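Local atomic coordinates of 2,3-dihydroxybenzoate-AMP ligase (PDB entry 5KEI), a protein that belongs to the ANL superfamily of AMP-binding enzymes and joins a large N-terminal portion to a smaller C-terminal domain. Residues R32-A35 with Y36-G40; T105-F108 with A109-L112; A161-L164 with V165-H168; L472-H475 with L476-H479. One frame throughout, in Å; residues are numbered along the deposited sequence.

All four contacts are local, each made between successive turns of a single helix, so the loop each one closes is no longer than a helical turn. They follow one another along the chain, and none nests in or crosses another. Interaction 1 closes helix 30-38 at the surface, near the N terminus. Interaction 2 lies early in helix 107-117, the link between parallel strands 97-101 and 121-124. Interaction 3 finishes helix 158-167, which links strands 145-149 and 173-177 of the same seven-stranded sheet. Interaction 4 lies late in helix 469-477 in the C-terminal domain; its nearest atoms lie about 13 Å from those of interaction 3, and it and interaction 2 sit on opposite sides of the chain's centre.

Interaction 1 (R32-A35 with Y36-G40); sequences RAQA and YRAAG
Arg32 and Tyr36, one turn apart on the short surface helix 30-38, lie side by side and point the same way, and a Schellman motif at Gly40 closes the helix. The polar contact between them is a side-on grip. NE and NH2 of Arg32 both donate to Tyr36 OH, each at 3.1 Å, and the hydroxyl oxygen lies in the plane of the guanidinium, which stands at 82° to the phenol ring. Asn413 OD1 takes a further bond from Arg32 NH1, holding the far end of the guanidinium and linking the helix to a distant part of the chain.

The aromatic contact is with the backbone. With CG beside its own N (chi1 -60°), Tyr36 lays its ring under the carbonyl of Arg32, whose oxygen stands 3.1 Å above the plane, offset toward the rim. That same oxygen also accepts from Tyr36 N at 3.0 Å. The ring also meets that of Trp42 in the loop beyond, at an inclined angle, and Pro409 touches it as well.

A looser polar pair lies on the exposed flank, where Gln34 OE1 sits 3.6 Å from Arg37 NE, at the edge of the guanidinium; Arg37 has its stronger partner in Asp44, a salt bridge through NH1.

The backbone bonds run to the end of the turn, with Ala38 N reaching Gln34 O at 2.8 Å and Ala39 N reaching Ala35 O. Gly40 then leaves helical geometry with phi at +88°, and its N reaches Arg37 O at 3.2 Å.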
ATOM      1  N   ARG A  32      -9.883 -11.878  17.543  1.00 39.87           N
ATOM      2  CA  ARG A  32      -8.542 -11.364  17.254  1.00 34.96           C
ATOM      3  C   ARG A  32      -8.490  -9.886  17.644  1.00 33.42           C
ATOM      4  O   ARG A  32      -7.508  -9.422  18.218  1.00 37.28           O
ATOM      5  CB  ARG A  32      -8.162 -11.557  15.774  1.00 33.16           C
ATOM      6  CG  ARG A  32      -7.998 -13.015  15.303  1.00 30.79           C
ATOM      7  CD  ARG A  32      -7.737 -13.054  13.795  1.00 34.91           C
ATOM      8  NE  ARG A  32      -6.645 -12.142  13.440  1.00 40.70           N
ATOM      9  CZ  ARG A  32      -6.462 -11.574  12.245  1.00 38.56           C
ATOM     10  NH1 ARG A  32      -7.288 -11.822  11.235  1.00 30.83           N
ATOM     11  NH2 ARG A  32      -5.429 -10.758  12.059  1.00 37.77           N
ATOM     12  N   ALA A  33      -9.558  -9.155  17.344  1.00 33.73           N
ATOM     13  CA  ALA A  33      -9.632  -7.740  17.684  1.00 33.54           C
ATOM     14  C   ALA A  33      -9.456  -7.542  19.189  1.00 37.03           C
ATOM     15  O   ALA A  33      -8.638  -6.722  19.615  1.00 36.75           O
ATOM     16  CB  ALA A  33     -10.949  -7.148  17.213  1.00 31.44           C
ATOM     17  N   GLN A  34     -10.196  -8.316  19.987  1.00 34.53           N
ATOM     18  CA  GLN A  34     -10.085  -8.245  21.448  1.00 35.41           C
ATOM     19  C   GLN A  34      -8.664  -8.546  21.930  1.00 36.42           C
ATOM     20  O   GLN A  34      -8.131  -7.839  22.797  1.00 33.46           O
ATOM     21  CB  GLN A  34     -11.080  -9.202  22.105  1.00 35.49           C
ATOM     22  CG  GLN A  34     -11.113  -9.154  23.637  1.00 40.01           C
ATOM     23  CD  GLN A  34     -11.152  -7.735  24.213  1.00 46.50           C
ATOM     24  OE1 GLN A  34     -11.836  -6.836  23.694  1.00 44.71           O
ATOM     25  NE2 GLN A  34     -10.401  -7.530  25.296  1.00 39.60           N
ATOM     26  N   ALA A  35      -8.053  -9.576  21.344  1.00 33.14           N
ATOM     27  CA  ALA A  35      -6.684  -9.968  21.671  1.00 33.83           C
ATOM     28  C   ALA A  35      -5.687  -8.825  21.438  1.00 35.24           C
ATOM     29  O   ALA A  35      -4.797  -8.565  22.266  1.00 35.45           O
ATOM     30  CB  ALA A  35      -6.284 -11.192  20.852  1.00 29.28           C
ATOM     31  N   TYR A  36      -5.848  -8.137  20.315  1.00 29.70           N
ATOM     32  CA  TYR A  36      -4.946  -7.044  19.953  1.00 32.85           C
ATOM     33  C   TYR A  36      -5.136  -5.821  20.860  1.00 30.71           C
ATOM     34  O   TYR A  36      -4.200  -5.056  21.092  1.00 32.71           O
ATOM     35  CB  TYR A  36      -5.151  -6.660  18.475  1.00 31.28           C
ATOM     36  CG  TYR A  36      -4.876  -7.802  17.508  1.00 30.73           C
ATOM     37  CD1 TYR A  36      -4.002  -8.826  17.848  1.00 28.60           C
ATOM     38  CD2 TYR A  36      -5.500  -7.860  16.271  1.00 27.28           C
ATOM     39  CE1 TYR A  36      -3.754  -9.856  16.987  1.00 30.14           C
ATOM     40  CE2 TYR A  36      -5.264  -8.890  15.413  1.00 28.38           C
ATOM     41  CZ  TYR A  36      -4.385  -9.884  15.767  1.00 30.02           C
ATOM     42  OH  TYR A  36      -4.141 -10.920  14.903  1.00 33.62           O
ATOM     43  N   ARG A  37      -6.360  -5.640  21.349  1.00 32.05           N
ATOM     44  CA  ARG A  37      -6.675  -4.591  22.310  1.00 34.23           C
ATOM     45  C   ARG A  37      -6.049  -4.947  23.671  1.00 31.69           C
ATOM     46  O   ARG A  37      -5.387  -4.119  24.301  1.00 30.71           O
ATOM     47  CB  ARG A  37      -8.197  -4.404  22.410  1.00 33.59           C
ATOM     48  CG  ARG A  37      -8.704  -3.120  21.755  1.00 36.52           C
ATOM     49  CD  ARG A  37     -10.241  -2.951  21.786  1.00 30.03           C
ATOM     50  NE  ARG A  37     -10.851  -3.387  23.044  1.00 44.46           N
ATOM     51  CZ  ARG A  37     -11.164  -2.605  24.075  1.00 38.74           C
ATOM     52  NH1 ARG A  37     -10.940  -1.300  24.050  1.00 36.75           N
ATOM     53  NH2 ARG A  37     -11.716  -3.143  25.151  1.00 54.49           N
ATOM     54  N   ALA A  38      -6.213  -6.196  24.090  1.00 30.83           N
ATOM     55  CA  ALA A  38      -5.609  -6.668  25.340  1.00 31.70           C
ATOM     56  C   ALA A  38      -4.072  -6.608  25.339  1.00 38.14           C
ATOM     57  O   ALA A  38      -3.467  -6.422  26.400  1.00 38.93           O
ATOM     58  CB  ALA A  38      -6.073  -8.090  25.646  1.00 28.97           C
ATOM     59  N   ALA A  39      -3.439  -6.738  24.164  1.00 36.43           N
ATOM     60  CA  ALA A  39      -1.969  -6.763  24.090  1.00 29.03           C
ATOM     61  C   ALA A  39      -1.359  -5.372  23.929  1.00 27.97           C
ATOM     62  O   ALA A  39      -0.136  -5.226  23.860  1.00 26.65           O
ATOM     63  CB  ALA A  39      -1.513  -7.663  22.949  1.00 28.48           C
ATOM     64  N   GLY A  40      -2.207  -4.352  23.844  1.00 26.50           N
ATOM     65  CA  GLY A  40      -1.732  -2.984  23.711  1.00 26.99           C
ATOM     66  C   GLY A  40      -1.470  -2.489  22.290  1.00 32.73           C
ATOM     67  O   GLY A  40      -1.042  -1.348  22.106  1.00 31.69           O
TER

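Interaction 2 (T105-F108 with A109-L112); sequences TAEF and AVAL
Glu107 OE2 packs 3.4 Å from Val110 CG1 while two outside groups grip it, Arg191 NH1 in a salt bridge and Trp186 NE1 in a hydrogen bond. This is the first part of helix 107-117, the connection in a beta-alpha-beta crossover between strands 97-101 and 121-124. The Glu107 chain bends at chi2 (59°), which carries the carboxylate forward along the helix until it straddles Val110: OE1 approaches CG2 while OE2 stays by CG1 and CB.

On another flank of the helix, Phe108 and Leu112 make a looser apolar pair, CE2 to CD2 at 4.5 Å. Both side chains reach Met124 of the following strand and Leu261 of helix 258-262, so this flank faces the packed interior.

The turn that leads into the helix is secured by Thr105, whose OG1 caps Glu107 N at 3.0 Å; Asp66 OD2 holds the neighbouring Ala106 N. Regular backbone bonding follows, Glu107 O receiving Ala111 N at 2.9 Å and Phe108 O receiving Leu112 N. Ala109 N is less regular, reaching Ala106 O at 3.0 Å from above the carbonyl plane, 46° out of it.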
ATOM      1  N   THR A 105       4.498  17.970  -0.167  1.00 33.42           N
ATOM      2  CA  THR A 105       4.314  19.331   0.311  1.00 34.13           C
ATOM      3  C   THR A 105       3.875  19.231   1.770  1.00 35.07           C
ATOM      4  O   THR A 105       3.284  18.222   2.161  1.00 34.21           O
ATOM      5  CB  THR A 105       3.228  20.093  -0.553  1.00 38.97           C
ATOM      6  OG1 THR A 105       2.805  21.280   0.115  1.00 38.46           O
ATOM      7  CG2 THR A 105       1.958  19.214  -0.821  1.00 36.85           C
ATOM      8  N   ALA A 106       4.149  20.252   2.581  1.00 34.92           N
ATOM      9  CA  ALA A 106       3.582  20.285   3.931  1.00 34.11           C
ATOM     10  C   ALA A 106       2.068  20.164   3.847  1.00 35.97           C
ATOM     11  O   ALA A 106       1.434  19.578   4.717  1.00 39.61           O
ATOM     12  CB  ALA A 106       3.969  21.557   4.662  1.00 36.07           C
ATOM     13  N   GLU A 107       1.500  20.697   2.769  1.00 33.43           N
ATOM     14  CA  GLU A 107       0.060  20.683   2.556  1.00 35.57           C
ATOM     15  C   GLU A 107      -0.518  19.257   2.511  1.00 36.39           C
ATOM     16  O   GLU A 107      -1.723  19.057   2.716  1.00 32.97           O
ATOM     17  CB  GLU A 107      -0.275  21.443   1.269  1.00 34.22           C
ATOM     18  CG  GLU A 107      -1.705  21.933   1.181  1.00 39.56           C
ATOM     19  CD  GLU A 107      -2.092  22.880   2.314  1.00 41.50           C
ATOM     20  OE1 GLU A 107      -1.203  23.570   2.868  1.00 46.90           O
ATOM     21  OE2 GLU A 107      -3.293  22.932   2.655  1.00 44.83           O
ATOM     22  N   PHE A 108       0.337  18.267   2.253  1.00 33.71           N
ATOM     23  CA  PHE A 108      -0.109  16.874   2.234  1.00 33.37           C
ATOM     24  C   PHE A 108      -0.646  16.499   3.620  1.00 32.32           C
ATOM     25  O   PHE A 108      -1.672  15.816   3.737  1.00 29.68           O
ATOM     26  CB  PHE A 108       1.037  15.929   1.791  1.00 33.51           C
ATOM     27  CG  PHE A 108       0.719  14.458   1.950  1.00 31.13           C
ATOM     28  CD1 PHE A 108       0.096  13.750   0.936  1.00 27.15           C
ATOM     29  CD2 PHE A 108       1.034  13.790   3.122  1.00 30.22           C
ATOM     30  CE1 PHE A 108      -0.201  12.412   1.089  1.00 30.86           C
ATOM     31  CE2 PHE A 108       0.735  12.446   3.281  1.00 31.02           C
ATOM     32  CZ  PHE A 108       0.125  11.753   2.264  1.00 28.82           C
ATOM     33  N   ALA A 109       0.052  16.962   4.657  1.00 30.07           N
ATOM     34  CA  ALA A 109      -0.374  16.756   6.041  1.00 34.85           C
ATOM     35  C   ALA A 109      -1.663  17.515   6.354  1.00 30.15           C
ATOM     36  O   ALA A 109      -2.500  17.017   7.098  1.00 32.22           O
ATOM     37  CB  ALA A 109       0.753  17.174   7.044  1.00 29.92           C
ATOM     38  N   VAL A 110      -1.810  18.721   5.805  1.00 32.67           N
ATOM     39  CA  VAL A 110      -3.023  19.519   6.014  1.00 31.91           C
ATOM     40  C   VAL A 110      -4.233  18.801   5.424  1.00 33.17           C
ATOM     41  O   VAL A 110      -5.276  18.711   6.068  1.00 34.65           O
ATOM     42  CB  VAL A 110      -2.906  20.919   5.390  1.00 31.53           C
ATOM     43  CG1 VAL A 110      -4.142  21.749   5.702  1.00 29.58           C
ATOM     44  CG2 VAL A 110      -1.631  21.607   5.865  1.00 29.45           C
ATOM     45  N   ALA A 111      -4.074  18.260   4.215  1.00 29.36           N
ATOM     46  CA  ALA A 111      -5.123  17.474   3.574  1.00 30.73           C
ATOM     47  C   ALA A 111      -5.455  16.162   4.312  1.00 34.49           C
ATOM     48  O   ALA A 111      -6.628  15.823   4.480  1.00 33.94           O
ATOM     49  CB  ALA A 111      -4.737  17.171   2.143  1.00 27.55           C
ATOM     50  N   LEU A 112      -4.436  15.417   4.741  1.00 31.08           N
ATOM     51  CA  LEU A 112      -4.678  14.126   5.369  1.00 27.09           C
ATOM     52  C   LEU A 112      -5.525  14.290   6.653  1.00 29.70           C
ATOM     53  O   LEU A 112      -6.599  13.702   6.770  1.00 30.15           O
ATOM     54  CB  LEU A 112      -3.348  13.420   5.650  1.00 27.24           C
ATOM     55  CG  LEU A 112      -3.400  12.064   6.365  1.00 31.58           C
ATOM     56  CD1 LEU A 112      -4.153  10.997   5.565  1.00 23.63           C
ATOM     57  CD2 LEU A 112      -1.984  11.576   6.717  1.00 35.91           C
TER

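Interaction 3 (A161-L164 with V165-H168); sequences AREL and VRSH
Ala161 O takes the hydrogen bond of Val165 N at 3.0 Å, and Val165 CG2 rests against the same oxygen at 3.4 Å. Both residues belong to the sheet-facing side of helix 158-167, the link in a beta-alpha-beta crossover, and touch Val174 on strand 173-177; Ala161 and Leu164 also touch Leu146 on strand 145-149. Next, Arg162 O receives only a weak bond from Arg166 N, while the Arg162 side chain takes no part in the contact with 165-168 and forms a salt bridge with Glu182 through NH1.

Glu163 faces solvent. Its side chain and that of Arg166 cross obliquely, the carboxylate and guanidinium planes nearly coplanar, but OE1 stops 4.3 Å from Arg166 NE, too far for a salt bridge. Glu163 O meets Ser167 twice, weakly through N and possibly through OG.

Leu164 closes the walk. Its carbonyl oxygen accepts from His168 N at 2.8 Å and lies at the edge of the His168 imidazole, in the ring plane. Leu164 CD1 comes within 4.2 Å of His168 CD2, and both side chains lean on Thr135 of helix 131-141. With chi1 at 56°, Ser167 OG is turned back over the last turn and stands 3.2 Å from both Glu163 O and Leu164 O.

One hydroxyl proton cannot fully serve two carbonyls, so Ser167 probably shares it or switches between them, which may add to the weak Ser167 N bond to Glu163 O in the last turn before His168.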
ATOM      1  N   ALA A 161      -9.240  15.527 -14.068  1.00 48.79           N
ATOM      2  CA  ALA A 161     -10.426  15.686 -13.246  1.00 50.24           C
ATOM      3  C   ALA A 161     -11.679  15.776 -14.125  1.00 48.82           C
ATOM      4  O   ALA A 161     -12.721  15.207 -13.785  1.00 45.83           O
ATOM      5  CB  ALA A 161     -10.291  16.915 -12.359  1.00 46.67           C
ATOM      6  N   ARG A 162     -11.558  16.467 -15.260  1.00 46.95           N
ATOM      7  CA  ARG A 162     -12.677  16.675 -16.176  1.00 45.83           C
ATOM      8  C   ARG A 162     -13.162  15.357 -16.768  1.00 44.12           C
ATOM      9  O   ARG A 162     -14.360  15.081 -16.775  1.00 40.45           O
ATOM     10  CB  ARG A 162     -12.300  17.668 -17.291  1.00 48.38           C
ATOM     11  CG  ARG A 162     -12.283  19.131 -16.820  1.00 47.74           C
ATOM     12  CD  ARG A 162     -12.138  20.139 -17.950  1.00 48.41           C
ATOM     13  NE  ARG A 162     -10.748  20.326 -18.350  1.00 59.85           N
ATOM     14  CZ  ARG A 162      -9.980  21.345 -17.968  1.00 58.23           C
ATOM     15  NH1 ARG A 162     -10.454  22.293 -17.167  1.00 51.01           N
ATOM     16  NH2 ARG A 162      -8.727  21.416 -18.393  1.00 63.34           N
ATOM     17  N   GLU A 163     -12.246  14.517 -17.229  1.00 42.67           N
ATOM     18  CA  GLU A 163     -12.675  13.235 -17.772  1.00 43.57           C
ATOM     19  C   GLU A 163     -13.128  12.280 -16.659  1.00 46.88           C
ATOM     20  O   GLU A 163     -13.960  11.403 -16.900  1.00 49.01           O
ATOM     21  CB  GLU A 163     -11.563  12.609 -18.618  1.00 50.16           C
ATOM     22  CG  GLU A 163     -11.086  13.466 -19.823  1.00 53.69           C
ATOM     23  CD  GLU A 163     -12.215  14.107 -20.662  1.00 64.33           C
ATOM     24  OE1 GLU A 163     -13.368  13.597 -20.696  1.00 62.66           O
ATOM     25  OE2 GLU A 163     -11.929  15.143 -21.307  1.00 71.54           O
ATOM     26  N   LEU A 164     -12.610  12.470 -15.440  1.00 45.47           N
ATOM     27  CA  LEU A 164     -13.004  11.638 -14.294  1.00 43.90           C
ATOM     28  C   LEU A 164     -14.463  11.841 -13.856  1.00 44.25           C
ATOM     29  O   LEU A 164     -15.201  10.873 -13.653  1.00 42.95           O
ATOM     30  CB  LEU A 164     -12.095  11.901 -13.091  1.00 39.84           C
ATOM     31  CG  LEU A 164     -12.387  10.934 -11.943  1.00 40.31           C
ATOM     32  CD1 LEU A 164     -12.119   9.506 -12.401  1.00 39.83           C
ATOM     33  CD2 LEU A 164     -11.594  11.260 -10.680  1.00 41.18           C
ATOM     34  N   VAL A 165     -14.865  13.095 -13.681  1.00 38.31           N
ATOM     35  CA  VAL A 165     -16.224  13.390 -13.256  1.00 43.07           C
ATOM     36  C   VAL A 165     -17.217  13.049 -14.370  1.00 46.46           C
ATOM     37  O   VAL A 165     -18.376  12.724 -14.091  1.00 47.93           O
ATOM     38  CB  VAL A 165     -16.400  14.877 -12.833  1.00 42.90           C
ATOM     39  CG1 VAL A 165     -17.817  15.124 -12.343  1.00 55.52           C
ATOM     40  CG2 VAL A 165     -15.415  15.253 -11.725  1.00 36.34           C
ATOM     41  N   ARG A 166     -16.774  13.112 -15.625  1.00 41.69           N
ATOM     42  CA  ARG A 166     -17.662  12.770 -16.734  1.00 43.35           C
ATOM     43  C   ARG A 166     -18.096  11.306 -16.641  1.00 45.77           C
ATOM     44  O   ARG A 166     -19.277  10.986 -16.788  1.00 52.85           O
ATOM     45  CB  ARG A 166     -16.994  13.027 -18.089  1.00 46.27           C
ATOM     46  CG  ARG A 166     -17.939  12.821 -19.269  1.00 45.32           C
ATOM     47  CD  ARG A 166     -17.246  12.189 -20.460  1.00 46.48           C
ATOM     48  NE  ARG A 166     -16.680  10.884 -20.110  1.00 55.31           N
ATOM     49  CZ  ARG A 166     -17.361   9.739 -20.087  1.00 49.03           C
ATOM     50  NH1 ARG A 166     -18.651   9.713 -20.408  1.00 44.93           N
ATOM     51  NH2 ARG A 166     -16.746   8.610 -19.756  1.00 50.31           N
ATOM     52  N   SER A 167     -17.136  10.421 -16.385  1.00 44.77           N
ATOM     53  CA  SER A 167     -17.415   8.992 -16.278  1.00 46.63           C
ATOM     54  C   SER A 167     -17.894   8.587 -14.879  1.00 46.32           C
ATOM     55  O   SER A 167     -18.475   7.517 -14.698  1.00 45.04           O
ATOM     56  CB  SER A 167     -16.169   8.186 -16.652  1.00 43.72           C
ATOM     57  OG  SER A 167     -15.077   8.574 -15.856  1.00 44.97           O
ATOM     58  N   HIS A 168     -17.640   9.434 -13.890  1.00 47.49           N
ATOM     59  CA  HIS A 168     -18.094   9.152 -12.535  1.00 45.69           C
ATOM     60  C   HIS A 168     -18.696  10.394 -11.900  1.00 45.73           C
ATOM     61  O   HIS A 168     -18.014  11.132 -11.188  1.00 39.76           O
ATOM     62  CB  HIS A 168     -16.944   8.598 -11.703  1.00 39.69           C
ATOM     63  CG  HIS A 168     -16.402   7.314 -12.241  1.00 44.08           C
ATOM     64  ND1 HIS A 168     -16.920   6.085 -11.893  1.00 51.74           N
ATOM     65  CD2 HIS A 168     -15.409   7.068 -13.126  1.00 47.16           C
ATOM     66  CE1 HIS A 168     -16.259   5.135 -12.531  1.00 55.46           C
ATOM     67  NE2 HIS A 168     -15.339   5.704 -13.289  1.00 50.90           N
TER

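Interaction 4 (L472-H475 with L476-H479); sequences LEEH and LLTH
Thr478 OG1 donates to His475 O at 2.8 Å, the shortest polar bond between the two segments, and Thr478 N reaches the same oxygen at 3.3 Å. Both donors come from one face of the carbonyl plane; the hydroxyl is tilted only 23° from it, whereas the amide stands well above. The hydroxyl gets there because chi1 (73°) sets OG1 between the backbone N and the carbonyl carbon, which also brings CG2 to 3.3 Å from Glu474 O.

Just before this turn, the bonding in helix 469-477 of the C-terminal domain is regular. Glu473 O accepts from Leu477 N at 3.1 Å and is also brushed by Leu477 CG, while Leu476 N bonds to Leu472 O. Leu472 CD1 and Leu476 CG meet at 4.3 Å, the apolar contact between the turns.

Outside the segments, Leu519 of helix 512-521 packs against Leu472, His475 and Leu476, and strand 498-505 backs the two leucines. Glu473 is held by salt bridges to Lys549 and Arg424 and accepts from Ala487 N. His518 NE2 is hydrogen-bonded to Thr478 OG1, and Arg522 meets His475 ND1.

His475 O, then, has hydroxyl and amide donors from one residue, and the bond between Thr478 OG1 and His518 ties this turn to helix 512-521.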
ATOM      1  N   LEU A 472      -1.910 -13.463 -17.222  1.00 39.30           N
ATOM      2  CA  LEU A 472      -3.007 -13.787 -18.122  1.00 40.19           C
ATOM      3  C   LEU A 472      -4.328 -13.823 -17.349  1.00 35.71           C
ATOM      4  O   LEU A 472      -5.337 -13.301 -17.819  1.00 32.68           O
ATOM      5  CB  LEU A 472      -2.768 -15.124 -18.829  1.00 38.20           C
ATOM      6  CG  LEU A 472      -3.933 -15.582 -19.715  1.00 35.97           C
ATOM      7  CD1 LEU A 472      -4.384 -14.483 -20.671  1.00 37.71           C
ATOM      8  CD2 LEU A 472      -3.562 -16.833 -20.494  1.00 37.04           C
ATOM      9  N   GLU A 473      -4.299 -14.443 -16.169  1.00 34.74           N
ATOM     10  CA  GLU A 473      -5.461 -14.559 -15.295  1.00 35.86           C
ATOM     11  C   GLU A 473      -5.934 -13.202 -14.806  1.00 38.31           C
ATOM     12  O   GLU A 473      -7.127 -12.958 -14.706  1.00 37.33           O
ATOM     13  CB  GLU A 473      -5.150 -15.445 -14.090  1.00 34.79           C
ATOM     14  CG  GLU A 473      -5.241 -16.918 -14.375  1.00 38.04           C
ATOM     15  CD  GLU A 473      -4.474 -17.763 -13.370  1.00 46.98           C
ATOM     16  OE1 GLU A 473      -4.193 -17.278 -12.242  1.00 40.89           O
ATOM     17  OE2 GLU A 473      -4.154 -18.923 -13.721  1.00 44.12           O
ATOM     18  N   GLU A 474      -4.998 -12.316 -14.487  1.00 39.42           N
ATOM     19  CA  GLU A 474      -5.391 -10.991 -14.030  1.00 43.89           C
ATOM     20  C   GLU A 474      -6.124 -10.223 -15.138  1.00 41.84           C
ATOM     21  O   GLU A 474      -7.077  -9.507 -14.861  1.00 48.17           O
ATOM     22  CB  GLU A 474      -4.173 -10.210 -13.525  1.00 50.52           C
ATOM     23  CG  GLU A 474      -3.630 -10.703 -12.174  1.00 51.47           C
ATOM     24  CD  GLU A 474      -4.633 -10.552 -11.033  1.00 54.15           C
ATOM     25  OE1 GLU A 474      -5.481  -9.631 -11.092  1.00 54.43           O
ATOM     26  OE2 GLU A 474      -4.572 -11.354 -10.072  1.00 55.46           O
ATOM     27  N   HIS A 475      -5.678 -10.390 -16.383  1.00 38.67           N
ATOM     28  CA  HIS A 475      -6.288  -9.754 -17.555  1.00 42.71           C
ATOM     29  C   HIS A 475      -7.719 -10.223 -17.790  1.00 38.84           C
ATOM     30  O   HIS A 475      -8.602  -9.433 -18.128  1.00 40.35           O
ATOM     31  CB  HIS A 475      -5.471 -10.056 -18.830  1.00 45.65           C
ATOM     32  CG  HIS A 475      -4.239  -9.215 -18.999  1.00 41.01           C
ATOM     33  ND1 HIS A 475      -4.290  -7.860 -19.230  1.00 40.56           N
ATOM     34  CD2 HIS A 475      -2.927  -9.554 -19.014  1.00 40.60           C
ATOM     35  CE1 HIS A 475      -3.059  -7.393 -19.365  1.00 45.92           C
ATOM     36  NE2 HIS A 475      -2.217  -8.399 -19.235  1.00 45.24           N
ATOM     37  N   LEU A 476      -7.924 -11.531 -17.649  1.00 40.15           N
ATOM     38  CA  LEU A 476      -9.225 -12.144 -17.894  1.00 37.45           C
ATOM     39  C   LEU A 476     -10.221 -11.702 -16.841  1.00 40.79           C
ATOM     40  O   LEU A 476     -11.391 -11.481 -17.148  1.00 42.77           O
ATOM     41  CB  LEU A 476      -9.110 -13.670 -17.899  1.00 37.74           C
ATOM     42  CG  LEU A 476      -8.418 -14.315 -19.101  1.00 34.30           C
ATOM     43  CD1 LEU A 476      -8.349 -15.814 -18.913  1.00 28.45           C
ATOM     44  CD2 LEU A 476      -9.118 -13.966 -20.425  1.00 34.18           C
ATOM     45  N   LEU A 477      -9.739 -11.575 -15.603  1.00 39.07           N
ATOM     46  CA  LEU A 477     -10.547 -11.144 -14.470  1.00 38.12           C
ATOM     47  C   LEU A 477     -11.093  -9.718 -14.622  1.00 40.60           C
ATOM     48  O   LEU A 477     -12.087  -9.378 -13.993  1.00 42.81           O
ATOM     49  CB  LEU A 477      -9.733 -11.259 -13.175  1.00 37.42           C
ATOM     50  CG  LEU A 477      -9.456 -12.690 -12.696  1.00 36.49           C
ATOM     51  CD1 LEU A 477      -8.323 -12.729 -11.693  1.00 36.61           C
ATOM     52  CD2 LEU A 477     -10.710 -13.300 -12.104  1.00 34.58           C
ATOM     53  N   THR A 478     -10.476  -8.893 -15.469  1.00 40.94           N
ATOM     54  CA  THR A 478     -10.985  -7.535 -15.669  1.00 42.15           C
ATOM     55  C   THR A 478     -12.235  -7.509 -16.531  1.00 44.81           C
ATOM     56  O   THR A 478     -12.822  -6.452 -16.743  1.00 48.76           O
ATOM     57  CB  THR A 478      -9.946  -6.601 -16.317  1.00 45.52           C
ATOM     58  OG1 THR A 478      -9.781  -6.933 -17.704  1.00 40.25           O
ATOM     59  CG2 THR A 478      -8.610  -6.670 -15.565  1.00 41.69           C
ATOM     60  N   HIS A 479     -12.623  -8.671 -17.046  1.00 46.90           N
ATOM     61  CA  HIS A 479     -13.904  -8.847 -17.723  1.00 42.04           C
ATOM     62  C   HIS A 479     -15.009  -9.000 -16.669  1.00 46.48           C
ATOM     63  O   HIS A 479     -14.870  -9.780 -15.705  1.00 46.92           O
ATOM     64  CB  HIS A 479     -13.843 -10.068 -18.638  1.00 41.74           C
ATOM     65  CG  HIS A 479     -14.890 -10.104 -19.704  1.00 42.95           C
ATOM     66  ND1 HIS A 479     -16.223 -10.332 -19.437  1.00 49.65           N
ATOM     67  CD2 HIS A 479     -14.792  -9.990 -21.052  1.00 47.13           C
ATOM     68  CE1 HIS A 479     -16.905 -10.332 -20.571  1.00 45.45           C
ATOM     69  NE2 HIS A 479     -16.059 -10.133 -21.567  1.00 46.28           N
TER